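Local coordinates for soluble lytic murein transglycosylase (Pseudomonas aeruginosa, PDB 5OHU), which cleaves the glycan strands of bacterial peptidoglycan as a soluble lytic transglycosylase, turning over the cell wall in both exolytic and endolytic fashion, at residues Pro456-Ile461 with Arg473-His478; Phe497-Gln502 with Arg608-Asn613. One frame throughout, in Å; residues are numbered along the deposited sequence.

Contact 1: residues Pro456-Ile461 with Arg473-His478; sequences PAIRSI and RFPMAH. With PO4 (phosphate ion), chain I; PO4 (phosphate ion), chain H.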
loop_
_atom_site.group_PDB
_atom_site.type_symbol
_atom_site.label_atom_id
_atom_site.label_comp_id
_atom_site.label_asym_id
_atom_site.label_seq_id
_atom_site.Cartn_x
_atom_site.Cartn_y
_atom_site.Cartn_z
ATOM N N PRO A 456 -9.466 10.779 -8.880
ATOM C CA PRO A 456 -9.684 11.660 -7.717
ATOM C C PRO A 456 -11.059 11.473 -7.090
ATOM O O PRO A 456 -11.174 11.393 -5.864
ATOM C CB PRO A 456 -9.499 13.065 -8.308
ATOM C CG PRO A 456 -8.558 12.864 -9.442
ATOM C CD PRO A 456 -8.927 11.527 -10.035
ATOM N N ALA A 457 -12.105 11.386 -7.913
ATOM C CA ALA A 457 -13.448 11.167 -7.389
ATOM C C ALA A 457 -13.550 9.825 -6.671
ATOM O O ALA A 457 -14.086 9.751 -5.556
ATOM C CB ALA A 457 -14.467 11.255 -8.527
ATOM N N ILE A 458 -13.038 8.757 -7.294
ATOM C CA ILE A 458 -13.034 7.437 -6.662
ATOM C C ILE A 458 -12.245 7.473 -5.356
ATOM O O ILE A 458 -12.669 6.912 -4.337
ATOM C CB ILE A 458 -12.459 6.389 -7.637
ATOM C CG1 ILE A 458 -13.472 6.062 -8.748
ATOM C CG2 ILE A 458 -11.991 5.128 -6.881
ATOM C CD1 ILE A 458 -12.855 5.395 -9.971
ATOM N N ARG A 459 -11.085 8.135 -5.370
ATOM C CA ARG A 459 -10.256 8.234 -4.173
ATOM C C ARG A 459 -11.003 8.931 -3.032
ATOM O O ARG A 459 -11.001 8.455 -1.893
ATOM C CB ARG A 459 -8.959 8.963 -4.524
ATOM C CG ARG A 459 -7.928 9.046 -3.427
ATOM C CD ARG A 459 -6.679 9.723 -3.968
ATOM N NE ARG A 459 -5.777 10.172 -2.913
ATOM C CZ ARG A 459 -4.755 9.462 -2.450
ATOM N NH1 ARG A 459 -4.497 8.258 -2.949
ATOM N NH2 ARG A 459 -3.987 9.957 -1.486
ATOM N N SER A 460 -11.680 10.042 -3.328
ATOM C CA SER A 460 -12.373 10.783 -2.276
ATOM C C SER A 460 -13.539 9.982 -1.715
ATOM O O SER A 460 -13.688 9.850 -0.494
ATOM C CB SER A 460 -12.869 12.127 -2.810
ATOM O OG SER A 460 -11.789 12.981 -3.111
ATOM N N ILE A 461 -14.393 9.459 -2.598
ATOM C CA ILE A 461 -15.579 8.739 -2.157
ATOM C C ILE A 461 -15.190 7.471 -1.410
ATOM O O ILE A 461 -15.930 7.004 -0.537
ATOM C CB ILE A 461 -16.498 8.438 -3.359
ATOM C CG1 ILE A 461 -17.889 8.054 -2.877
ATOM C CG2 ILE A 461 -15.938 7.327 -4.240
ATOM C CD1 ILE A 461 -18.901 9.117 -3.166
ATOM N N ARG A 473 -18.186 5.576 -8.407
ATOM C CA ARG A 473 -17.265 4.474 -8.170
ATOM C C ARG A 473 -16.984 3.664 -9.428
ATOM O O ARG A 473 -15.973 2.952 -9.471
ATOM C CB ARG A 473 -17.799 3.556 -7.066
ATOM C CG ARG A 473 -17.696 4.140 -5.644
ATOM C CD ARG A 473 -18.140 3.126 -4.583
ATOM N NE ARG A 473 -17.270 1.949 -4.561
ATOM C CZ ARG A 473 -17.694 0.708 -4.353
ATOM N NH1 ARG A 473 -18.984 0.478 -4.159
ATOM N NH2 ARG A 473 -16.827 -0.307 -4.358
ATOM N N PHE A 474 -17.835 3.753 -10.450
ATOM C CA PHE A 474 -17.720 2.909 -11.640
ATOM C C PHE A 474 -17.948 3.735 -12.904
ATOM O O PHE A 474 -19.000 3.675 -13.542
ATOM C CB PHE A 474 -18.664 1.710 -11.521
ATOM C CG PHE A 474 -18.319 0.847 -10.350
ATOM C CD1 PHE A 474 -17.163 0.083 -10.382
ATOM C CD2 PHE A 474 -19.058 0.889 -9.178
ATOM C CE1 PHE A 474 -16.776 -0.679 -9.294
ATOM C CE2 PHE A 474 -18.676 0.117 -8.072
ATOM C CZ PHE A 474 -17.530 -0.658 -8.133
ATOM N N PRO A 475 -16.940 4.502 -13.302
ATOM C CA PRO A 475 -17.073 5.311 -14.516
ATOM C C PRO A 475 -17.222 4.453 -15.766
ATOM O O PRO A 475 -16.798 3.291 -15.819
ATOM C CB PRO A 475 -15.763 6.112 -14.554
ATOM C CG PRO A 475 -14.861 5.482 -13.542
ATOM C CD PRO A 475 -15.725 4.823 -12.537
ATOM N N MET A 476 -17.808 5.068 -16.806
ATOM C CA MET A 476 -18.095 4.391 -18.069
ATOM C C MET A 476 -17.398 5.045 -19.253
ATOM O O MET A 476 -17.880 4.926 -20.383
ATOM C CB MET A 476 -19.601 4.359 -18.322
ATOM C CG MET A 476 -20.397 3.637 -17.255
ATOM S SD MET A 476 -20.303 1.857 -17.488
ATOM C CE MET A 476 -21.273 1.650 -18.977
ATOM N N ALA A 477 -16.300 5.759 -19.024
ATOM C CA ALA A 477 -15.627 6.443 -20.122
ATOM C C ALA A 477 -15.093 5.439 -21.140
ATOM O O ALA A 477 -14.656 4.342 -20.787
ATOM C CB ALA A 477 -14.483 7.311 -19.595
ATOM N N HIS A 478 -15.127 5.827 -22.416
ATOM C CA HIS A 478 -14.626 5.009 -23.521
ATOM C C HIS A 478 -15.423 3.723 -23.676
ATOM O O HIS A 478 -14.907 2.714 -24.168
ATOM C CB HIS A 478 -13.132 4.713 -23.357
ATOM C CG HIS A 478 -12.332 5.938 -23.049
ATOM N ND1 HIS A 478 -12.013 6.875 -24.009
ATOM C CD2 HIS A 478 -11.822 6.402 -21.885
ATOM C CE1 HIS A 478 -11.324 7.854 -23.453
ATOM N NE2 HIS A 478 -11.198 7.593 -22.164
HETATM P P PO4 I . -13.573 6.674 -27.226
HETATM O O1 PO4 I . -13.237 6.924 -28.678
HETATM O O2 PO4 I . -14.331 7.862 -26.676
HETATM O O3 PO4 I . -12.283 6.514 -26.457
HETATM O O4 PO4 I . -14.417 5.425 -27.101
HETATM P P PO4 H . -9.843 9.645 -19.278
HETATM O O1 PO4 H . -9.612 10.223 -20.652
HETATM O O2 PO4 H . -10.170 8.177 -19.416
HETATM O O3 PO4 H . -8.609 9.838 -18.427
HETATM O O4 PO4 H . -10.997 10.354 -18.616
#

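Contact 2: residues Phe497-Gln502 with Arg608-Asn613; sequences FAITRQ and RQYVQN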
loop_
_atom_site.group_PDB
_atom_site.type_symbol
_atom_site.label_atom_id
_atom_site.label_comp_id
_atom_site.label_asym_id
_atom_site.label_seq_id
_atom_site.Cartn_x
_atom_site.Cartn_y
_atom_site.Cartn_z
ATOM N N PHE A 497 -14.215 -3.639 -18.435
ATOM C CA PHE A 497 -14.468 -2.478 -17.587
ATOM C C PHE A 497 -13.906 -2.700 -16.185
ATOM O O PHE A 497 -13.265 -1.810 -15.615
ATOM C CB PHE A 497 -15.967 -2.196 -17.493
ATOM C CG PHE A 497 -16.542 -1.501 -18.682
ATOM C CD1 PHE A 497 -16.816 -2.202 -19.843
ATOM C CD2 PHE A 497 -16.851 -0.152 -18.628
ATOM C CE1 PHE A 497 -17.359 -1.569 -20.938
ATOM C CE2 PHE A 497 -17.405 0.488 -19.720
ATOM C CZ PHE A 497 -17.658 -0.225 -20.876
ATOM N N ALA A 498 -14.149 -3.892 -15.617
ATOM C CA ALA A 498 -13.640 -4.220 -14.288
ATOM C C ALA A 498 -12.117 -4.166 -14.231
ATOM O O ALA A 498 -11.544 -3.600 -13.297
ATOM C CB ALA A 498 -14.130 -5.605 -13.861
ATOM N N ILE A 499 -11.444 -4.773 -15.209
ATOM C CA ILE A 499 -9.988 -4.766 -15.208
ATOM C C ILE A 499 -9.487 -3.334 -15.319
ATOM O O ILE A 499 -8.551 -2.924 -14.621
ATOM C CB ILE A 499 -9.460 -5.656 -16.351
ATOM C CG1 ILE A 499 -9.685 -7.139 -16.031
ATOM C CG2 ILE A 499 -7.993 -5.323 -16.700
ATOM C CD1 ILE A 499 -8.614 -7.769 -15.150
ATOM N N THR A 500 -10.130 -2.542 -16.174
ATOM C CA THR A 500 -9.746 -1.145 -16.317
ATOM C C THR A 500 -9.983 -0.376 -15.025
ATOM O O THR A 500 -9.128 0.402 -14.591
ATOM C CB THR A 500 -10.527 -0.528 -17.469
ATOM O OG1 THR A 500 -10.197 -1.229 -18.667
ATOM C CG2 THR A 500 -10.190 0.935 -17.628
ATOM N N ARG A 501 -11.134 -0.597 -14.389
ATOM C CA ARG A 501 -11.433 0.104 -13.149
ATOM C C ARG A 501 -10.383 -0.194 -12.073
ATOM O O ARG A 501 -9.949 0.713 -11.352
ATOM C CB ARG A 501 -12.845 -0.269 -12.692
ATOM C CG ARG A 501 -13.159 0.033 -11.228
ATOM C CD ARG A 501 -13.151 1.518 -10.913
ATOM N NE ARG A 501 -13.636 1.729 -9.558
ATOM C CZ ARG A 501 -12.857 1.682 -8.482
ATOM N NH1 ARG A 501 -11.556 1.439 -8.617
ATOM N NH2 ARG A 501 -13.378 1.877 -7.279
ATOM N N GLN A 502 -9.930 -1.447 -11.982
ATOM C CA GLN A 502 -8.910 -1.830 -11.009
ATOM C C GLN A 502 -7.534 -1.290 -11.378
ATOM O O GLN A 502 -6.806 -0.801 -10.513
ATOM C CB GLN A 502 -8.859 -3.360 -10.896
ATOM C CG GLN A 502 -7.737 -3.961 -10.075
ATOM C CD GLN A 502 -7.709 -3.493 -8.609
ATOM O OE1 GLN A 502 -6.636 -3.208 -8.062
ATOM N NE2 GLN A 502 -8.890 -3.315 -8.013
ATOM N N ARG A 608 -4.931 -11.523 -4.086
ATOM C CA ARG A 608 -6.246 -11.922 -3.585
ATOM C C ARG A 608 -7.229 -10.761 -3.669
ATOM O O ARG A 608 -8.348 -10.911 -4.181
ATOM C CB ARG A 608 -6.152 -12.440 -2.148
ATOM C CG ARG A 608 -7.566 -12.668 -1.528
ATOM C CD ARG A 608 -7.553 -12.888 -0.020
ATOM N NE ARG A 608 -6.555 -13.885 0.340
ATOM C CZ ARG A 608 -5.410 -13.631 0.968
ATOM N NH1 ARG A 608 -5.101 -12.388 1.373
ATOM N NH2 ARG A 608 -4.587 -14.640 1.211
ATOM N N GLN A 609 -6.802 -9.576 -3.218
ATOM C CA GLN A 609 -7.686 -8.414 -3.244
ATOM C C GLN A 609 -7.935 -7.950 -4.673
ATOM O O GLN A 609 -9.051 -7.545 -5.016
ATOM C CB GLN A 609 -7.092 -7.272 -2.416
ATOM C CG GLN A 609 -8.084 -6.141 -2.152
ATOM C CD GLN A 609 -9.282 -6.623 -1.337
ATOM O OE1 GLN A 609 -9.098 -7.229 -0.292
ATOM N NE2 GLN A 609 -10.512 -6.381 -1.828
ATOM N N TYR A 610 -6.897 -7.980 -5.511
ATOM C CA TYR A 610 -7.074 -7.702 -6.930
ATOM C C TYR A 610 -8.208 -8.540 -7.524
ATOM O O TYR A 610 -9.149 -8.008 -8.124
ATOM C CB TYR A 610 -5.754 -7.975 -7.657
ATOM C CG TYR A 610 -5.762 -7.629 -9.119
ATOM C CD1 TYR A 610 -6.295 -8.510 -10.058
ATOM C CD2 TYR A 610 -5.238 -6.416 -9.569
ATOM C CE1 TYR A 610 -6.301 -8.185 -11.400
ATOM C CE2 TYR A 610 -5.241 -6.090 -10.906
ATOM C CZ TYR A 610 -5.770 -6.974 -11.819
ATOM O OH TYR A 610 -5.760 -6.652 -13.161
ATOM N N VAL A 611 -8.123 -9.862 -7.374
ATOM C CA VAL A 611 -9.132 -10.757 -7.944
ATOM C C VAL A 611 -10.513 -10.459 -7.364
ATOM O O VAL A 611 -11.505 -10.364 -8.095
ATOM C CB VAL A 611 -8.729 -12.225 -7.698
ATOM C CG1 VAL A 611 -9.873 -13.155 -8.052
ATOM C CG2 VAL A 611 -7.448 -12.582 -8.505
ATOM N N GLN A 612 -10.607 -10.343 -6.039
ATOM C CA GLN A 612 -11.909 -10.063 -5.454
ATOM C C GLN A 612 -12.462 -8.738 -5.952
ATOM O O GLN A 612 -13.669 -8.641 -6.214
ATOM C CB GLN A 612 -11.834 -10.106 -3.932
ATOM C CG GLN A 612 -11.433 -11.468 -3.404
ATOM C CD GLN A 612 -11.388 -11.523 -1.882
ATOM O OE1 GLN A 612 -11.433 -10.489 -1.213
ATOM N NE2 GLN A 612 -11.310 -12.738 -1.327
ATOM N N ASN A 613 -11.600 -7.732 -6.152
ATOM C CA ASN A 613 -12.073 -6.455 -6.686
ATOM C C ASN A 613 -12.626 -6.624 -8.101
ATOM O O ASN A 613 -13.728 -6.161 -8.413
ATOM C CB ASN A 613 -10.944 -5.415 -6.735
ATOM C CG ASN A 613 -10.552 -4.861 -5.369
ATOM O OD1 ASN A 613 -9.565 -4.115 -5.261
ATOM N ND2 ASN A 613 -11.223 -5.310 -4.321
HETATM O O HOH W 1 -6.404 -2.870 -4.910
#

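Contact 1: residues Pro456-Ile461 with Arg473-His478
I458 and I461, one helical turn apart on helix 454-463, meet the chain at R473 and P475 and illustrate how a helix can receive a connecting loop mainly through methyl groups. No hydrogen bond joins the two segments. I458 does the longer reaching: CG1 stands beside the backbone N and anti to the carbonyl carbon (chi1 -74°), and a nearly extended outer torsion carries CD1 across to the proline ring. CD1 touches P475 CD at 3.9 Å, the two side chains crossing at about a right angle, and lies 4.0 Å from R473 O. I461 works differently. Its CG1 branch is anti to the backbone N, which leaves CG2 wedged between N and the carbonyl carbon; this methyl meets R473 CG at 3.9 Å, again nearly perpendicular.

R473 thus meets the helix with its backbone and the base of its side chain. Farther out the chain bends at chi3 (63°), and the guanidinium turns one face to F474, whose CE2 sits 3.9 Å above its plane, over the centre; NH1 is bonded to W467 O. At the far end of the segment H478, at the N-cap position of helix 479-488, holds two phosphate ions, probably from the crystallisation liquor, at its ring edge. NE2 donates to O2 of one at 3.0 Å, while ND1 faces O3 of the other at a distance too short to be trusted in detail.

Around this junction, helix 438-450 packs on A457, S460 and I461. F474 reaches Y617, I620 and Y621 of helix 605-624. The contact packs helix 454-463, part of the L domain, on the connection that leads into helix 479-488, with R501 of the lysozyme-like part against I458.

Contact 2: residues Phe497-Gln502 with Arg608-Asn613
I499 opens the contact with Y610: its CD1 lies 3.7 Å from the phenol OH, approaching the ring obliquely. Y576 of helix 569-578 and M520 also lie against the isoleucine; the Y610 hydroxyl is bonded to E503, the residue just beyond the segment. T500 points away, and R501 turns its side chain to Y617 and Y621, farther along helix 605-624.

Q502 carries most of the meeting. Its CG, anti to the backbone N (chi1 172°), comes obliquely against the ring, 3.4 Å from Y610 CE2; the bend at chi2 (59°) then turns the amide towards N613. There Q502 NE2 donates to N613 OD1 at 2.9 Å, but the N-H...O angle of only 124° makes the bond weak, and the two amide planes are tilted from one another. A water donates to Q502 OE1 at 3.2 Å and, weakly, to N613 OD1, closing a small polar triangle.

Helices 493-504 and 605-624 pack here within the all-helical, lysozyme-like SLT part of the enzyme, their local axes 10.3 Å apart and tending to antiparallel. Chemically, the pairing grades from a buried methyl-phenol contact to a partly exposed, hydrated amide pair: packing on Y610 supplies much of the contact, while the bent hydrogen bond and the water tie the amide ends only weakly.

Contact 1 closes before contact 2 opens along the chain, yet their centres lie only 14 Å apart, on the same side of the chain's centre. R501 bridges them: within helix 493-504 of contact 2, its NE lies 2.6 Å from R473 O of contact 1, a probable hydrogen bond, and its NH2 packs on I458 CG2 at 3.6 Å. A second touch brings M476 SD against F497 CE2. Helix 605-624, which supplies the other half of contact 2, also covers the 473-478 loop. Together they exemplify contacts in series along the chain, joined through helix 493-504 and covered by helix 605-624, here coupling the helical L-domain region to the lysozyme-like SLT domain.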